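Local structure of insulinase family protease (Yersinia pestis, 3GO9) at residues H72-M80 against A151-T162. The protein is a predicted protease of the insulinase (M16) family, members of which typically hydrolyse peptides, though its own activity and substrates are not established. Sequence-based numbering, arbitrary orientation.
Sequences HLLPRLALM and AALNTATDPIAT. With ZN (zinc ion), chain C.
Leu-77 and Ala-152 bring their backbones to 6.1 Å, CA to CA, where helices 70-80 and 146-153 meet; nearer the start of segment 72-80, its helix axis passes 8.8 Å from that of strand 160-162, the two running roughly antiparallel at 154°. Ala-152 is small enough to let the helices close: its methyl is a knob in a hole made by Leu-73, Arg-76, Leu-77 and Met-80 (selenomethionine here), with CB 3.6 Å from Leu-77 CD2.

Arg-76 is long enough to cross to the loop beyond. Its chain is extended as far as CD, lies along Ala-152, then bends (chi3 -66°), turning the guanidinium to two partners. NH1 donates nearly in the guanidinium plane to Ala-152 O (2.9 Å), and weakly to a water that in turn donates to Thr-155 O. NH2 forms a salt bridge with Asp-158 OD1 (2.9 Å), its hydrogen bond weak and the flat groups 37° apart. The same OD1 accepts from the backbone N of Ile-160 in an Asx turn, which helps fix the carboxylate's rotation.

The other oxygen, OD2, binds zinc at 1.9 Å, joined by His-72 NE2 at 2.0 Å, Ile-160 O, more loosely, at 2.4 Å, and water. His-72 ND1 is hydrogen-bonded to Thr-109 OG1, which helps orient NE2 toward the metal, while branched Ile-160 sets CB over the ring in a CH-pi contact, CG2 over the same face. Ile-160 CD1 packs against Pro-75 CB and Leu-79 CD1, an apolar patch that Pro-159 extends.

In M16 peptidases this helix typically carries the inverted zinc motif HxxEH; here residues 72-76 read HLLPR, keeping only the first histidine, and this zinc site, built from His-72, Asp-158 and the Ile-160 carbonyl, departs from the classical one.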
ATOM      1  N   HIS A  72      -3.777   5.773  18.177  1.00  9.26           N
ATOM      2  CA  HIS A  72      -3.230   6.970  17.476  1.00  9.83           C
ATOM      3  C   HIS A  72      -2.464   7.895  18.428  1.00  9.28           C
ATOM      4  O   HIS A  72      -1.574   8.652  17.975  1.00  9.78           O
ATOM      5  CB  HIS A  72      -4.371   7.688  16.769  1.00 10.31           C
ATOM      6  CG  HIS A  72      -3.930   8.754  15.822  1.00 11.46           C
ATOM      7  ND1 HIS A  72      -3.432   8.449  14.573  1.00 11.95           N
ATOM      8  CD2 HIS A  72      -4.023  10.097  15.888  1.00 16.58           C
ATOM      9  CE1 HIS A  72      -3.184   9.581  13.930  1.00 13.34           C
ATOM     10  NE2 HIS A  72      -3.494  10.581  14.725  1.00 11.84           N
ATOM     11  N   LEU A  73      -2.818   7.899  19.696  1.00  8.72           N
ATOM     12  CA  LEU A  73      -2.176   8.761  20.706  1.00  9.21           C
ATOM     13  C   LEU A  73      -0.795   8.261  21.119  1.00  8.51           C
ATOM     14  O   LEU A  73       0.146   9.034  21.303  1.00  8.98           O
ATOM     15  CB  LEU A  73      -3.051   8.943  21.955  1.00  9.62           C
ATOM     16  CG  LEU A  73      -2.505   9.790  23.095  1.00 11.50           C
ATOM     17  CD1 LEU A  73      -2.122  11.142  22.630  1.00 13.86           C
ATOM     18  CD2 LEU A  73      -3.502   9.875  24.235  1.00 12.30           C
ATOM     19  N   LEU A  74      -0.657   6.935  21.250  1.00  9.29           N
ATOM     20  CA  LEU A  74       0.584   6.350  21.773  1.00  9.12           C
ATOM     21  C   LEU A  74       1.812   6.876  21.044  1.00  8.48           C
ATOM     22  O   LEU A  74       2.755   7.272  21.692  1.00  9.19           O
ATOM     23  CB  LEU A  74       0.531   4.814  21.774  1.00  9.43           C
ATOM     24  CG  LEU A  74      -0.482   4.104  22.672  1.00  8.31           C
ATOM     25  CD1 LEU A  74      -0.517   2.576  22.399  1.00  9.88           C
ATOM     26  CD2 LEU A  74      -0.174   4.430  24.137  1.00  9.56           C
ATOM     27  N   PRO A  75       1.833   6.870  19.696  1.00  8.87           N
ATOM     28  CA  PRO A  75       3.064   7.330  19.089  1.00  8.42           C
ATOM     29  C   PRO A  75       3.369   8.792  19.315  1.00  9.35           C
ATOM     30  O   PRO A  75       4.563   9.167  19.296  1.00  9.33           O
ATOM     31  CB  PRO A  75       2.858   7.039  17.589  1.00  9.68           C
ATOM     32  CG  PRO A  75       1.492   6.651  17.443  1.00 13.21           C
ATOM     33  CD  PRO A  75       0.905   6.304  18.702  1.00  9.69           C
ATOM     34  N   ARG A  76       2.344   9.625  19.548  1.00  8.38           N
ATOM     35  CA  ARG A  76       2.624  11.020  19.836  1.00  9.56           C
ATOM     36  C   ARG A  76       3.391  11.149  21.182  1.00  8.90           C
ATOM     37  O   ARG A  76       4.253  12.019  21.371  1.00 10.15           O
ATOM     38  CB  ARG A  76       1.319  11.811  19.886  1.00 11.03           C
ATOM     39  CG  ARG A  76       1.604  13.312  19.757  1.00 13.85           C
ATOM     40  CD  ARG A  76       0.332  14.115  19.868  1.00 17.56           C
ATOM     41  NE  ARG A  76      -0.621  13.928  18.776  1.00 17.97           N
ATOM     42  CZ  ARG A  76      -1.644  14.757  18.583  1.00 24.39           C
ATOM     43  NH1 ARG A  76      -1.827  15.788  19.406  1.00 23.53           N
ATOM     44  NH2 ARG A  76      -2.519  14.554  17.594  1.00 23.79           N
ATOM     45  N   LEU A  77       3.085  10.271  22.121  1.00  8.99           N
ATOM     46  CA  LEU A  77       3.798  10.244  23.406  1.00  7.39           C
ATOM     47  C   LEU A  77       5.332  10.038  23.212  1.00  9.16           C
ATOM     48  O   LEU A  77       6.126  10.718  23.868  1.00 10.39           O
ATOM     49  CB  LEU A  77       3.191   9.199  24.360  1.00  8.57           C
ATOM     50  CG  LEU A  77       1.736   9.358  24.636  1.00 10.37           C
ATOM     51  CD1 LEU A  77       1.282   8.198  25.603  1.00 13.87           C
ATOM     52  CD2 LEU A  77       1.348  10.734  25.230  1.00 10.96           C
ATOM     53  N   ALA A  78       5.677   9.114  22.326  1.00  9.57           N
ATOM     54  CA  ALA A  78       7.017   8.735  21.998  1.00 10.41           C
ATOM     55  C   ALA A  78       7.812   9.932  21.434  1.00 11.48           C
ATOM     56  O   ALA A  78       9.048   9.950  21.512  1.00 11.74           O
ATOM     57  CB  ALA A  78       7.046   7.520  20.988  1.00 10.23           C
ATOM     58  N   LEU A  79       7.103  10.940  20.903  1.00 12.33           N
ATOM     59  CA  LEU A  79       7.741  12.186  20.428  1.00 13.11           C
ATOM     60  C   LEU A  79       7.813  13.251  21.505  1.00 13.66           C
ATOM     61  O   LEU A  79       8.535  14.237  21.363  1.00 18.15           O
ATOM     62  CB  LEU A  79       7.000  12.757  19.209  1.00 12.99           C
ATOM     63  CG  LEU A  79       6.953  11.832  18.021  1.00 11.15           C
ATOM     64  CD1 LEU A  79       5.951  12.290  16.872  1.00 14.26           C
ATOM     65  CD2 LEU A  79       8.370  11.625  17.405  1.00 14.92           C
HETATM   66  N   MSE A  80       7.042  13.136  22.578  1.00 14.39           N
HETATM   67  CA  MSE A  80       7.125  14.095  23.666  1.00 13.95           C
HETATM   68  C   MSE A  80       8.344  13.796  24.495  1.00 14.36           C
HETATM   69  O   MSE A  80       9.053  14.703  24.920  1.00 16.15           O
HETATM   70  CB  MSE A  80       5.891  14.015  24.562  1.00 15.64           C
HETATM   71  CG  MSE A  80       4.589  14.216  23.883  1.00 17.70           C
HETATM   72 SE   MSE A  80       4.367  15.996  23.103  0.60 20.70          SE
HETATM   73  CE  MSE A  80       5.078  15.760  21.437  1.00 18.85           C
ATOM     74  N   ALA A 151       0.961  16.945  27.608  1.00 16.65           N
ATOM     75  CA  ALA A 151       1.803  17.595  26.615  1.00 15.91           C
ATOM     76  C   ALA A 151       1.372  17.232  25.192  1.00 15.46           C
ATOM     77  O   ALA A 151       1.274  18.091  24.323  1.00 15.84           O
ATOM     78  CB  ALA A 151       3.252  17.249  26.865  1.00 15.96           C
ATOM     79  N   ALA A 152       1.091  15.959  24.965  1.00 14.73           N
ATOM     80  CA  ALA A 152       0.665  15.481  23.664  1.00 15.03           C
ATOM     81  C   ALA A 152      -0.650  16.125  23.197  1.00 15.88           C
ATOM     82  O   ALA A 152      -0.833  16.428  22.012  1.00 17.27           O
ATOM     83  CB  ALA A 152       0.542  13.891  23.693  1.00 14.66           C
ATOM     84  N   LEU A 153      -1.562  16.336  24.117  1.00 16.97           N
ATOM     85  CA  LEU A 153      -2.874  16.865  23.772  1.00 18.77           C
ATOM     86  C   LEU A 153      -2.808  18.364  23.515  1.00 20.87           C
ATOM     87  O   LEU A 153      -3.740  18.929  22.955  1.00 23.41           O
ATOM     88  CB  LEU A 153      -3.858  16.566  24.910  1.00 19.09           C
ATOM     89  CG  LEU A 153      -4.138  15.063  24.976  1.00 18.66           C
ATOM     90  CD1 LEU A 153      -5.019  14.708  26.149  1.00 22.00           C
ATOM     91  CD2 LEU A 153      -4.768  14.545  23.700  1.00 22.89           C
ATOM     92  N   ASN A 154      -1.717  18.996  23.950  1.00 21.28           N
ATOM     93  CA  ASN A 154      -1.537  20.441  23.775  1.00 22.29           C
ATOM     94  C   ASN A 154      -0.562  20.817  22.632  1.00 21.79           C
ATOM     95  O   ASN A 154      -0.158  21.959  22.533  1.00 21.55           O
ATOM     96  CB  ASN A 154      -1.108  21.055  25.099  1.00 22.59           C
ATOM     97  CG  ASN A 154      -2.263  21.185  26.053  1.00 25.68           C
ATOM     98  OD1 ASN A 154      -3.084  22.066  25.874  1.00 28.25           O
ATOM     99  ND2 ASN A 154      -2.382  20.270  27.021  1.00 26.47           N
ATOM    100  N   THR A 155      -0.204  19.876  21.749  1.00 21.62           N
ATOM    101  CA  THR A 155       0.622  20.233  20.562  1.00 20.93           C
ATOM    102  C   THR A 155      -0.155  21.019  19.487  1.00 20.59           C
ATOM    103  O   THR A 155      -1.337  20.781  19.241  1.00 21.01           O
ATOM    104  CB  THR A 155       1.329  18.985  19.932  1.00 20.41           C
ATOM    105  OG1 THR A 155       0.354  18.089  19.334  1.00 23.33           O
ATOM    106  CG2 THR A 155       2.132  18.211  21.008  1.00 22.39           C
ATOM    107  N   ALA A 156       0.525  21.966  18.839  1.00 19.75           N
ATOM    108  CA  ALA A 156      -0.136  22.783  17.815  1.00 19.89           C
ATOM    109  C   ALA A 156      -0.521  21.973  16.599  1.00 19.72           C
ATOM    110  O   ALA A 156      -1.457  22.336  15.876  1.00 21.23           O
ATOM    111  CB  ALA A 156       0.771  23.970  17.386  1.00 20.19           C
ATOM    112  N   THR A 157       0.212  20.892  16.348  1.00 17.63           N
ATOM    113  CA  THR A 157      -0.006  20.102  15.144  1.00 17.95           C
ATOM    114  C   THR A 157      -0.085  18.634  15.489  1.00 15.91           C
ATOM    115  O   THR A 157       0.206  18.247  16.597  1.00 16.62           O
ATOM    116  CB  THR A 157       1.152  20.303  14.120  1.00 18.97           C
ATOM    117  OG1 THR A 157       2.401  19.890  14.691  1.00 21.95           O
ATOM    118  CG2 THR A 157       1.208  21.810  13.701  1.00 21.11           C
ATOM    119  N   ASP A 158      -0.454  17.836  14.500  1.00 13.91           N
ATOM    120  CA  ASP A 158      -0.577  16.389  14.693  1.00 14.70           C
ATOM    121  C   ASP A 158       0.449  15.716  13.846  1.00 13.91           C
ATOM    122  O   ASP A 158       0.284  15.601  12.628  1.00 15.23           O
ATOM    123  CB  ASP A 158      -1.951  15.955  14.260  1.00 15.11           C
ATOM    124  CG  ASP A 158      -2.078  14.503  14.246  1.00 16.94           C
ATOM    125  OD1 ASP A 158      -1.312  13.815  15.035  1.00 15.62           O
ATOM    126  OD2 ASP A 158      -2.902  14.088  13.390  1.00 20.48           O
ATOM    127  N   PRO A 159       1.542  15.229  14.479  1.00 13.82           N
ATOM    128  CA  PRO A 159       2.557  14.607  13.647  1.00 14.42           C
ATOM    129  C   PRO A 159       2.226  13.182  13.241  1.00 13.06           C
ATOM    130  O   PRO A 159       2.950  12.598  12.454  1.00 15.12           O
ATOM    131  CB  PRO A 159       3.795  14.630  14.548  1.00 14.20           C
ATOM    132  CG  PRO A 159       3.260  14.484  15.893  1.00 14.63           C
ATOM    133  CD  PRO A 159       1.902  15.224  15.897  1.00 14.23           C
ATOM    134  N   ILE A 160       1.141  12.614  13.755  1.00 10.47           N
ATOM    135  CA  ILE A 160       0.797  11.217  13.490  1.00 10.38           C
ATOM    136  C   ILE A 160      -0.251  11.104  12.370  1.00 11.31           C
ATOM    137  O   ILE A 160      -1.350  11.679  12.463  1.00 11.23           O
ATOM    138  CB  ILE A 160       0.251  10.531  14.781  1.00 10.54           C
ATOM    139  CG1 ILE A 160       1.203  10.798  15.967  1.00 11.72           C
ATOM    140  CG2 ILE A 160       0.084   8.978  14.572  1.00 13.29           C
ATOM    141  CD1 ILE A 160       2.702  10.461  15.726  1.00 12.49           C
ATOM    142  N   ALA A 161       0.098  10.409  11.316  1.00  9.32           N
ATOM    143  CA  ALA A 161      -0.757  10.271  10.164  1.00  9.53           C
ATOM    144  C   ALA A 161      -1.633   9.070  10.293  1.00 10.52           C
ATOM    145  O   ALA A 161      -1.454   8.223  11.199  1.00  9.20           O
ATOM    146  CB  ALA A 161       0.088  10.149   8.883  1.00 11.75           C
ATOM    147  N   THR A 162      -2.576   8.972   9.377  1.00 12.32           N
ATOM    148  CA  THR A 162      -3.373   7.762   9.286  1.00 11.84           C
ATOM    149  C   THR A 162      -3.168   7.047   7.954  1.00 12.26           C
ATOM    150  O   THR A 162      -2.647   7.614   7.002  1.00 12.27           O
ATOM    151  CB  THR A 162      -4.881   8.100   9.406  1.00 11.29           C
ATOM    152  OG1 THR A 162      -5.258   9.051   8.399  1.00 13.55           O
ATOM    153  CG2 THR A 162      -5.206   8.709  10.776  1.00 12.49           C
TER
HETATM  154 ZN    ZN C 602      -3.356  12.248  13.589  0.50 17.50          ZN
HETATM  155  O   HOH W   1      -2.758  18.616  18.408  1.00 35.85           O
HETATM  156  O   HOH W   2      -4.421  12.804  14.703  1.00 15.62           O
HETATM  157  O   HOH W   3      -4.227  11.985  11.929  1.00 28.86           O